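Extracellular PQQ-dependent sugar dehydrogenase (PDB 6JT6) probably oxidises sugars with a pyrroloquinoline quinone cofactor and passes the electrons on through a haem b carried by its cytochrome domain, the part modelled here. Local coordinates at residues A26-I31 with F141-H146; I45-G50 with R115-C120. One frame throughout, in Å; residues are numbered along the deposited sequence.

Contact 1: residues A26-I31 with F141-H146; sequences ASWGYI and FGWAFH. With HEM (protoporphyrin IX containing Fe), chain C.
Trp-143 meets Trp-28 first through its CB, which sits over the centre of the six-membered ring of Trp-28, 3.7 Å from the centroid, as a CH-pi contact. From there the indole swings off. With CG between the backbone N and the carbonyl carbon (chi1 57°), the indole is turned so that its end leads away from Trp-28. CD2 only grazes Trp-28, CE3 comes to 3.6 Å from Trp-28 CH2, and the side chain also packs on Phe-19, His-166 and Ala-168. What remains is an edge-to-face pair with planes at 51°, the edge of Trp-143 turned to the face of Trp-28. At the rim of Trp-28, in its plane, lies the carbonyl O of Ala-144, 3.6 Å from CZ2, while Trp-28 NE1 is spent on Gly-58 O. This is the inside of a beta sandwich, the fold of the cellobiose dehydrogenase cytochrome family: strand 26-31 belongs to one sheet, 141-146 to the other, and aromatic side chains fill the space between them. Further along, Phe-141 presents its edge to the face of Tyr-30, centroids 4.8 Å apart and planes at 72°, with CE2 above the middle of the tyrosine ring. Tyr-30 OH also reaches across by way of a water whose oxygen lies 2.6 Å from Tyr-30 OH and which donates to Gly-142 O at 2.8 Å; Asn-59 is a second partner of that hydroxyl. Towards the other end, Ala-26 CB packs on Phe-145 CE1 at 3.7 Å. The back of strand 141-146 carries the haem: Gly-142 CA stands 3.6 Å from the porphyrin methyl CMD, where a side chain would collide, and Ala-144 CB rests near the meso carbon CHD.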
ATOM      1  N   ALA A  26      -0.642  12.785  -0.038  1.00 17.99           N
ATOM      2  CA  ALA A  26      -0.803  11.417   0.373  1.00 16.78           C
ATOM      3  C   ALA A  26       0.573  10.810   0.622  1.00 16.35           C
ATOM      4  O   ALA A  26       1.600  11.328   0.114  1.00 14.88           O
ATOM      5  CB  ALA A  26      -1.565  10.657  -0.690  1.00 16.61           C
ATOM      6  N   SER A  27       0.585   9.708   1.384  1.00 15.43           N
ATOM      7  CA  SER A  27       1.815   8.973   1.709  1.00 15.07           C
ATOM      8  C   SER A  27       1.691   7.491   1.402  1.00 13.90           C
ATOM      9  O   SER A  27       0.611   6.887   1.594  1.00 13.37           O
ATOM     10  CB  SER A  27       2.082   9.046   3.217  1.00 16.42           C
ATOM     11  OG  SER A  27       2.051  10.348   3.687  1.00 20.12           O
ATOM     12  N   TRP A  28       2.794   6.899   0.976  1.00 12.97           N
ATOM     13  CA  TRP A  28       2.867   5.434   0.725  1.00 12.60           C
ATOM     14  C   TRP A  28       3.983   4.915   1.602  1.00 12.85           C
ATOM     15  O   TRP A  28       5.123   5.299   1.402  1.00 13.51           O
ATOM     16  CB  TRP A  28       3.167   5.158  -0.755  1.00 11.63           C
ATOM     17  CG  TRP A  28       1.977   5.416  -1.655  1.00 11.54           C
ATOM     18  CD1 TRP A  28       1.124   4.477  -2.189  1.00 11.06           C
ATOM     19  CD2 TRP A  28       1.513   6.699  -2.129  1.00 11.63           C
ATOM     20  NE1 TRP A  28       0.161   5.104  -2.978  1.00 11.43           N
ATOM     21  CE2 TRP A  28       0.381   6.459  -2.959  1.00 11.17           C
ATOM     22  CE3 TRP A  28       1.959   8.028  -1.952  1.00 11.31           C
ATOM     23  CZ2 TRP A  28      -0.338   7.494  -3.571  1.00 11.11           C
ATOM     24  CZ3 TRP A  28       1.226   9.069  -2.571  1.00 11.44           C
ATOM     25  CH2 TRP A  28       0.096   8.780  -3.382  1.00 11.39           C
ATOM     26  N   GLY A  29       3.660   4.078   2.595  1.00 13.12           N
ATOM     27  CA  GLY A  29       4.657   3.546   3.521  1.00 12.79           C
ATOM     28  C   GLY A  29       4.795   2.045   3.352  1.00 13.57           C
ATOM     29  O   GLY A  29       3.822   1.387   2.977  1.00 14.44           O
ATOM     30  N   TYR A  30       6.004   1.509   3.568  1.00 12.65           N
ATOM     31  CA  TYR A  30       6.257   0.075   3.494  1.00 12.51           C
ATOM     32  C   TYR A  30       7.214  -0.361   4.567  1.00 12.40           C
ATOM     33  O   TYR A  30       8.124   0.367   4.915  1.00 11.60           O
ATOM     34  CB  TYR A  30       6.834  -0.351   2.126  1.00 13.38           C
ATOM     35  CG  TYR A  30       5.968   0.078   0.984  1.00 14.60           C
ATOM     36  CD1 TYR A  30       4.913  -0.742   0.540  1.00 15.44           C
ATOM     37  CD2 TYR A  30       6.157   1.345   0.375  1.00 14.74           C
ATOM     38  CE1 TYR A  30       4.088  -0.332  -0.504  1.00 15.95           C
ATOM     39  CE2 TYR A  30       5.351   1.755  -0.675  1.00 14.75           C
ATOM     40  CZ  TYR A  30       4.319   0.921  -1.094  1.00 15.94           C
ATOM     41  OH  TYR A  30       3.485   1.313  -2.117  1.00 16.66           O
ATOM     42  N   ILE A  31       6.976  -1.570   5.074  1.00 12.43           N
ATOM     43  CA  ILE A  31       7.888  -2.256   5.968  1.00 13.67           C
ATOM     44  C   ILE A  31       8.082  -3.653   5.389  1.00 14.07           C
ATOM     45  O   ILE A  31       7.101  -4.320   5.100  1.00 14.55           O
ATOM     46  CB  ILE A  31       7.322  -2.376   7.405  1.00 13.45           C
ATOM     47  CG1 ILE A  31       6.751  -1.033   7.911  1.00 13.83           C
ATOM     48  CG2 ILE A  31       8.433  -2.816   8.342  1.00 13.70           C
ATOM     49  CD1 ILE A  31       5.948  -1.129   9.212  1.00 13.90           C
ATOM     50  N   PHE A 141       8.578   1.494  -7.444  1.00 14.99           N
ATOM     51  CA  PHE A 141       7.153   1.354  -7.119  1.00 15.74           C
ATOM     52  C   PHE A 141       6.374   2.436  -7.828  1.00 14.79           C
ATOM     53  O   PHE A 141       6.871   3.563  -8.039  1.00 14.69           O
ATOM     54  CB  PHE A 141       6.893   1.464  -5.592  1.00 15.97           C
ATOM     55  CG  PHE A 141       7.103   0.172  -4.812  1.00 17.69           C
ATOM     56  CD1 PHE A 141       7.631  -0.977  -5.406  1.00 17.60           C
ATOM     57  CD2 PHE A 141       6.813   0.132  -3.441  1.00 18.22           C
ATOM     58  CE1 PHE A 141       7.838  -2.156  -4.664  1.00 19.06           C
ATOM     59  CE2 PHE A 141       7.009  -1.032  -2.690  1.00 19.62           C
ATOM     60  CZ  PHE A 141       7.529  -2.191  -3.310  1.00 20.04           C
ATOM     61  N   GLY A 142       5.130   2.108  -8.144  1.00 14.21           N
ATOM     62  CA  GLY A 142       4.196   3.095  -8.648  1.00 13.19           C
ATOM     63  C   GLY A 142       3.313   3.584  -7.514  1.00 12.49           C
ATOM     64  O   GLY A 142       3.178   2.917  -6.451  1.00 12.19           O
ATOM     65  N   TRP A 143       2.782   4.795  -7.688  1.00 11.46           N
ATOM     66  CA  TRP A 143       1.763   5.327  -6.764  1.00 11.81           C
ATOM     67  C   TRP A 143       0.619   5.858  -7.628  1.00 11.43           C
ATOM     68  O   TRP A 143       0.858   6.326  -8.750  1.00 11.58           O
ATOM     69  CB  TRP A 143       2.350   6.430  -5.831  1.00 11.83           C
ATOM     70  CG  TRP A 143       2.962   7.597  -6.511  1.00 12.31           C
ATOM     71  CD1 TRP A 143       4.295   7.758  -6.890  1.00 12.98           C
ATOM     72  CD2 TRP A 143       2.284   8.780  -6.945  1.00 12.92           C
ATOM     73  NE1 TRP A 143       4.466   8.974  -7.497  1.00 12.65           N
ATOM     74  CE2 TRP A 143       3.260   9.627  -7.553  1.00 12.91           C
ATOM     75  CE3 TRP A 143       0.949   9.233  -6.845  1.00 12.65           C
ATOM     76  CZ2 TRP A 143       2.940  10.908  -8.067  1.00 12.84           C
ATOM     77  CZ3 TRP A 143       0.626  10.508  -7.374  1.00 12.62           C
ATOM     78  CH2 TRP A 143       1.628  11.313  -8.001  1.00 12.92           C
ATOM     79  N   ALA A 144      -0.606   5.786  -7.122  1.00 11.06           N
ATOM     80  CA  ALA A 144      -1.771   6.267  -7.863  1.00 11.43           C
ATOM     81  C   ALA A 144      -2.808   6.780  -6.870  1.00 11.38           C
ATOM     82  O   ALA A 144      -2.903   6.273  -5.732  1.00 11.40           O
ATOM     83  CB  ALA A 144      -2.360   5.170  -8.780  1.00 11.18           C
ATOM     84  N   PHE A 145      -3.596   7.768  -7.295  1.00 11.20           N
ATOM     85  CA  PHE A 145      -4.419   8.494  -6.360  1.00 11.53           C
ATOM     86  C   PHE A 145      -5.591   9.080  -7.093  1.00 11.99           C
ATOM     87  O   PHE A 145      -5.410   9.699  -8.148  1.00 11.63           O
ATOM     88  CB  PHE A 145      -3.535   9.582  -5.752  1.00 11.17           C
ATOM     89  CG  PHE A 145      -4.186  10.429  -4.696  1.00 11.04           C
ATOM     90  CD1 PHE A 145      -4.262  10.004  -3.370  1.00 10.69           C
ATOM     91  CD2 PHE A 145      -4.633  11.729  -5.019  1.00 10.91           C
ATOM     92  CE1 PHE A 145      -4.822  10.839  -2.384  1.00 10.73           C
ATOM     93  CE2 PHE A 145      -5.173  12.558  -4.038  1.00 11.09           C
ATOM     94  CZ  PHE A 145      -5.278  12.108  -2.721  1.00 10.51           C
ATOM     95  N   HIS A 146      -6.795   8.886  -6.547  1.00 11.86           N
ATOM     96  CA  HIS A 146      -7.945   9.670  -7.003  1.00 12.00           C
ATOM     97  C   HIS A 146      -8.291  10.683  -5.930  1.00 12.12           C
ATOM     98  O   HIS A 146      -8.679  10.322  -4.809  1.00 12.22           O
ATOM     99  CB  HIS A 146      -9.147   8.802  -7.272  1.00 12.59           C
ATOM    100  CG  HIS A 146     -10.085   9.412  -8.248  1.00 13.33           C
ATOM    101  ND1 HIS A 146     -10.756  10.590  -7.998  1.00 13.40           N
ATOM    102  CD2 HIS A 146     -10.402   9.059  -9.514  1.00 13.49           C
ATOM    103  CE1 HIS A 146     -11.496  10.897  -9.049  1.00 13.79           C
ATOM    104  NE2 HIS A 146     -11.285   9.993  -9.988  1.00 14.22           N
TER
HETATM  105  CHA HEM C 302      -0.412   5.345 -15.218  1.00 17.04           C
HETATM  106  CHB HEM C 302      -4.856   4.493 -17.011  1.00 17.84           C
HETATM  107  CHC HEM C 302      -6.243   2.613 -12.770  1.00 15.83           C
HETATM  108  CHD HEM C 302      -1.552   2.682 -11.315  1.00 14.63           C
HETATM  109  C1A HEM C 302      -1.515   5.323 -16.052  1.00 19.12           C
HETATM  110  C2A HEM C 302      -1.571   5.942 -17.327  1.00 21.18           C
HETATM  111  C3A HEM C 302      -2.834   5.706 -17.816  1.00 20.85           C
HETATM  112  C4A HEM C 302      -3.555   4.942 -16.858  1.00 18.82           C
HETATM  113  CMA HEM C 302      -3.388   6.169 -19.155  1.00 22.83           C
HETATM  114  CAA HEM C 302      -0.456   6.713 -18.018  1.00 23.80           C
HETATM  115  CBA HEM C 302      -0.068   8.017 -17.300  1.00 32.56           C
HETATM  116  CGA HEM C 302      -1.215   8.946 -17.001  1.00 39.27           C
HETATM  117  O1A HEM C 302      -1.594   9.175 -15.822  1.00 42.05           O
HETATM  118  O2A HEM C 302      -1.803   9.510 -17.948  1.00 47.98           O
HETATM  119  C1B HEM C 302      -5.633   3.925 -16.005  1.00 18.14           C
HETATM  120  C2B HEM C 302      -7.036   3.656 -16.155  1.00 18.66           C
HETATM  121  C3B HEM C 302      -7.449   3.160 -14.935  1.00 18.41           C
HETATM  122  C4B HEM C 302      -6.249   3.128 -14.065  1.00 16.65           C
HETATM  123  CMB HEM C 302      -7.880   3.920 -17.419  1.00 19.63           C
HETATM  124  CAB HEM C 302      -8.785   2.690 -14.473  1.00 18.61           C
HETATM  125  CBB HEM C 302      -9.933   3.241 -14.851  1.00 20.24           C
HETATM  126  C1C HEM C 302      -5.060   2.380 -12.016  1.00 14.81           C
HETATM  127  C2C HEM C 302      -5.017   1.766 -10.743  1.00 13.86           C
HETATM  128  C3C HEM C 302      -3.683   1.773 -10.316  1.00 14.08           C
HETATM  129  C4C HEM C 302      -2.905   2.433 -11.339  1.00 14.27           C
HETATM  130  CMC HEM C 302      -6.234   1.180 -10.050  1.00 13.34           C
HETATM  131  CAC HEM C 302      -3.161   1.186  -9.049  1.00 14.44           C
HETATM  132  CBC HEM C 302      -3.875   1.224  -7.903  1.00 13.16           C
HETATM  133  C1D HEM C 302      -0.911   3.498 -12.260  1.00 15.32           C
HETATM  134  C2D HEM C 302       0.517   3.862 -12.137  1.00 16.22           C
HETATM  135  C3D HEM C 302       0.845   4.577 -13.220  1.00 16.03           C
HETATM  136  C4D HEM C 302      -0.399   4.642 -14.015  1.00 16.28           C
HETATM  137  CMD HEM C 302       1.470   3.523 -11.021  1.00 16.88           C
HETATM  138  CAD HEM C 302       2.193   5.230 -13.518  1.00 15.84           C
HETATM  139  CBD HEM C 302       3.236   4.308 -14.123  1.00 15.29           C
HETATM  140  CGD HEM C 302       2.866   4.033 -15.554  1.00 17.03           C
HETATM  141  O1D HEM C 302       2.605   2.873 -15.976  1.00 16.10           O
HETATM  142  O2D HEM C 302       2.783   4.998 -16.326  1.00 18.20           O
HETATM  143  NA  HEM C 302      -2.752   4.738 -15.767  1.00 18.20           N
HETATM  144  NB  HEM C 302      -5.218   3.603 -14.773  1.00 16.95           N
HETATM  145  NC  HEM C 302      -3.791   2.810 -12.331  1.00 15.05           N
HETATM  146  ND  HEM C 302      -1.421   3.962 -13.432  1.00 16.11           N
HETATM  147 FE   HEM C 302      -3.237   3.783 -14.088  1.00 15.77          FE
HETATM  148  O   HOH W   1       3.807   3.278  -3.794  1.00 12.40           O

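Contact 2: residues I45-G50 with R115-C120; sequences IGLFQG and RIVYRC
Tyr-118 lays its ring on the backbone of Gly-46, whose CA sits over one face, 3.6 Å from the ring centroid; any CB at Gly-46 would run into the phenol. Phe-48 has Tyr-118 CE2 above the centre of one face, the two rings inclined at 46°. Beneath them the strands pair antiparallel, with Gly-46 and Tyr-118, and Phe-48 and Ile-116, as doubly hydrogen-bonded pairs, the shortest bonds 2.7 Å (Gly-46 N to Tyr-118 O and Ile-116 N to Phe-48 O). A water bridges Tyr-118 OH and Leu-47 O, donating to the latter at 2.9 Å. On the other side of the sheet, the guanidinium of Arg-115 carries Leu-47 CD1 over one face, 3.9 Å from CZ, and takes Gln-49 OE1 near its edge. That bond, from NH1, is 2.7 Å long, with OE1 lying 22° out of the guanidinium plane. The bend at chi3 (76°) folds the arginine back to reach it. Further bonds run from NE to Ser-106 O and from NH2 to Asp-9, a salt bridge. A leucine here would probably leave the Asp-9 carboxylate without its counter-charge and let the Gln-49 amide turn. With all three nitrogens engaged, the buried guanidinium is probably held against rotation, and Asp-9 probably offsets its charge.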
ATOM      1  N   ILE A  45       4.399  -5.101   4.902  1.00 14.06           N
ATOM      2  CA  ILE A  45       3.337  -4.280   5.453  1.00 13.52           C
ATOM      3  C   ILE A  45       3.296  -3.003   4.632  1.00 13.29           C
ATOM      4  O   ILE A  45       4.361  -2.407   4.350  1.00 12.90           O
ATOM      5  CB  ILE A  45       3.624  -3.934   6.926  1.00 14.11           C
ATOM      6  CG1 ILE A  45       3.578  -5.212   7.795  1.00 13.92           C
ATOM      7  CG2 ILE A  45       2.653  -2.871   7.450  1.00 13.33           C
ATOM      8  CD1 ILE A  45       4.240  -5.010   9.167  1.00 13.79           C
ATOM      9  N   GLY A  46       2.085  -2.586   4.243  1.00 12.66           N
ATOM     10  CA  GLY A  46       1.924  -1.310   3.539  1.00 12.09           C
ATOM     11  C   GLY A  46       1.058  -0.308   4.293  1.00 12.40           C
ATOM     12  O   GLY A  46       0.271  -0.675   5.169  1.00 11.87           O
ATOM     13  N   LEU A  47       1.207   0.967   3.930  1.00 12.46           N
ATOM     14  CA  LEU A  47       0.366   2.027   4.445  1.00 12.67           C
ATOM     15  C   LEU A  47      -0.009   2.934   3.293  1.00 12.44           C
ATOM     16  O   LEU A  47       0.880   3.377   2.548  1.00 12.18           O
ATOM     17  CB  LEU A  47       1.109   2.831   5.523  1.00 13.91           C
ATOM     18  CG  LEU A  47       0.517   4.227   5.869  1.00 14.74           C
ATOM     19  CD1 LEU A  47      -0.804   4.149   6.640  1.00 14.04           C
ATOM     20  CD2 LEU A  47       1.510   5.057   6.668  1.00 15.55           C
ATOM     21  N   PHE A  48      -1.313   3.182   3.153  1.00 11.83           N
ATOM     22  CA  PHE A  48      -1.830   4.233   2.276  1.00 12.61           C
ATOM     23  C   PHE A  48      -2.429   5.252   3.222  1.00 13.52           C
ATOM     24  O   PHE A  48      -3.287   4.910   4.034  1.00 13.32           O
ATOM     25  CB  PHE A  48      -2.957   3.724   1.373  1.00 11.74           C
ATOM     26  CG  PHE A  48      -2.536   2.672   0.366  1.00 13.01           C
ATOM     27  CD1 PHE A  48      -1.288   2.723  -0.273  1.00 12.59           C
ATOM     28  CD2 PHE A  48      -3.431   1.643   0.014  1.00 13.10           C
ATOM     29  CE1 PHE A  48      -0.952   1.758  -1.230  1.00 13.49           C
ATOM     30  CE2 PHE A  48      -3.082   0.680  -0.935  1.00 12.71           C
ATOM     31  CZ  PHE A  48      -1.854   0.745  -1.548  1.00 12.95           C
ATOM     32  N   GLN A  49      -2.028   6.509   3.070  1.00 14.39           N
ATOM     33  CA  GLN A  49      -2.552   7.569   3.919  1.00 15.24           C
ATOM     34  C   GLN A  49      -2.813   8.779   3.048  1.00 15.38           C
ATOM     35  O   GLN A  49      -1.994   9.127   2.203  1.00 16.06           O
ATOM     36  CB  GLN A  49      -1.552   7.918   5.026  1.00 15.06           C
ATOM     37  CG  GLN A  49      -2.040   9.028   5.961  1.00 17.22           C
ATOM     38  CD  GLN A  49      -1.258   9.056   7.267  1.00 18.32           C
ATOM     39  OE1 GLN A  49      -1.239   8.086   8.005  1.00 17.45           O
ATOM     40  NE2 GLN A  49      -0.611  10.180   7.546  1.00 19.37           N
ATOM     41  N   GLY A  50      -3.934   9.440   3.258  1.00 15.15           N
ATOM     42  CA  GLY A  50      -4.142  10.678   2.555  1.00 16.13           C
ATOM     43  C   GLY A  50      -5.266  11.472   3.168  1.00 15.97           C
ATOM     44  O   GLY A  50      -5.806  11.059   4.201  1.00 16.87           O
ATOM     45  N   ARG A 115      -6.639   6.281   6.370  1.00 13.33           N
ATOM     46  CA  ARG A 115      -5.493   5.377   6.408  1.00 13.74           C
ATOM     47  C   ARG A 115      -5.903   3.967   6.057  1.00 13.19           C
ATOM     48  O   ARG A 115      -6.954   3.479   6.526  1.00 13.07           O
ATOM     49  CB  ARG A 115      -4.907   5.353   7.809  1.00 14.99           C
ATOM     50  CG  ARG A 115      -3.790   6.322   8.023  1.00 16.09           C
ATOM     51  CD  ARG A 115      -3.492   6.339   9.504  1.00 16.44           C
ATOM     52  NE  ARG A 115      -2.737   5.203  10.062  1.00 15.81           N
ATOM     53  CZ  ARG A 115      -1.430   5.257  10.361  1.00 15.81           C
ATOM     54  NH1 ARG A 115      -0.710   6.342  10.046  1.00 14.95           N
ATOM     55  NH2 ARG A 115      -0.840   4.244  10.951  1.00 14.00           N
ATOM     56  N   ILE A 116      -5.104   3.304   5.215  1.00 12.55           N
ATOM     57  CA  ILE A 116      -5.335   1.859   5.017  1.00 12.00           C
ATOM     58  C   ILE A 116      -4.005   1.171   5.269  1.00 11.76           C
ATOM     59  O   ILE A 116      -3.068   1.319   4.470  1.00 10.91           O
ATOM     60  CB  ILE A 116      -5.915   1.457   3.613  1.00 12.33           C
ATOM     61  CG1 ILE A 116      -7.177   2.234   3.263  1.00 11.75           C
ATOM     62  CG2 ILE A 116      -6.243  -0.047   3.571  1.00 12.18           C
ATOM     63  CD1 ILE A 116      -6.894   3.443   2.423  1.00 12.07           C
ATOM     64  N   VAL A 117      -3.935   0.423   6.371  1.00 11.26           N
ATOM     65  CA  VAL A 117      -2.703  -0.237   6.749  1.00 11.35           C
ATOM     66  C   VAL A 117      -2.937  -1.717   6.462  1.00 11.92           C
ATOM     67  O   VAL A 117      -3.968  -2.279   6.838  1.00 11.13           O
ATOM     68  CB  VAL A 117      -2.396  -0.045   8.253  1.00 11.32           C
ATOM     69  CG1 VAL A 117      -1.016  -0.636   8.608  1.00 11.52           C
ATOM     70  CG2 VAL A 117      -2.524   1.422   8.644  1.00 11.12           C
ATOM     71  N   TYR A 118      -1.996  -2.359   5.781  1.00 12.75           N
ATOM     72  CA  TYR A 118      -2.293  -3.696   5.303  1.00 12.76           C
ATOM     73  C   TYR A 118      -1.069  -4.603   5.355  1.00 13.61           C
ATOM     74  O   TYR A 118       0.078  -4.133   5.299  1.00 13.30           O
ATOM     75  CB  TYR A 118      -2.912  -3.641   3.875  1.00 13.70           C
ATOM     76  CG  TYR A 118      -1.973  -3.044   2.847  1.00 13.53           C
ATOM     77  CD1 TYR A 118      -1.050  -3.854   2.147  1.00 13.80           C
ATOM     78  CD2 TYR A 118      -1.988  -1.657   2.567  1.00 13.84           C
ATOM     79  CE1 TYR A 118      -0.176  -3.295   1.233  1.00 13.34           C
ATOM     80  CE2 TYR A 118      -1.132  -1.096   1.630  1.00 13.52           C
ATOM     81  CZ  TYR A 118      -0.214  -1.918   0.973  1.00 13.97           C
ATOM     82  OH  TYR A 118       0.659  -1.386   0.018  1.00 13.44           O
ATOM     83  N   ARG A 119      -1.347  -5.895   5.512  1.00 13.40           N
ATOM     84  CA  ARG A 119      -0.366  -6.936   5.286  1.00 13.58           C
ATOM     85  C   ARG A 119      -0.596  -7.534   3.910  1.00 13.55           C
ATOM     86  O   ARG A 119      -1.709  -7.833   3.540  1.00 13.18           O
ATOM     87  CB  ARG A 119      -0.493  -8.007   6.372  1.00 13.10           C
ATOM     88  CG  ARG A 119       0.655  -9.038   6.402  1.00 14.37           C
ATOM     89  CD  ARG A 119       0.188 -10.283   7.181  1.00 13.91           C
ATOM     90  NE  ARG A 119       1.291 -11.182   7.477  1.00 13.65           N
ATOM     91  CZ  ARG A 119       1.145 -12.316   8.147  1.00 13.77           C
ATOM     92  NH1 ARG A 119      -0.067 -12.672   8.565  1.00 12.53           N
ATOM     93  NH2 ARG A 119       2.201 -13.090   8.371  1.00 13.18           N
ATOM     94  N   CYS A 120       0.482  -7.747   3.161  1.00 15.06           N
ATOM     95  CA  CYS A 120       0.378  -8.290   1.810  1.00 15.63           C
ATOM     96  C   CYS A 120       1.249  -9.514   1.745  1.00 16.43           C
ATOM     97  O   CYS A 120       2.485  -9.405   1.693  1.00 16.29           O
ATOM     98  CB  CYS A 120       0.884  -7.280   0.775  1.00 16.06           C
ATOM     99  SG  CYS A 120       0.261  -7.529  -0.916  1.00 18.31           S
TER
HETATM  100  O   HOH W   2       1.549   1.197   0.718  1.00 26.91           O

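In the fold
Contact 1 bridges the two sheets of the sandwich, whereas contact 2 lies within one of them, and their centres are about 9 Å apart. They share that sheet because strands 26-31 and 45-50 are neighbours: Ser-27 N to Gln-49 O and Gly-29 O to Leu-47 N, each 2.8 Å, are probable hydrogen bonds. In the interior the two aromatic groups join, with Trp-28 CD1 and Phe-48 CD1 3.5 Å apart. Asn-59 ties them again, bonding Tyr-30 of contact 1 and, weakly, Tyr-118 of contact 2. Only contact 1 supplies residues to the haem pocket (Gly-142, Trp-143 and Ala-144); from contact 2, the nearest atoms of the Phe-48 side chain and the haem are about 7 Å apart.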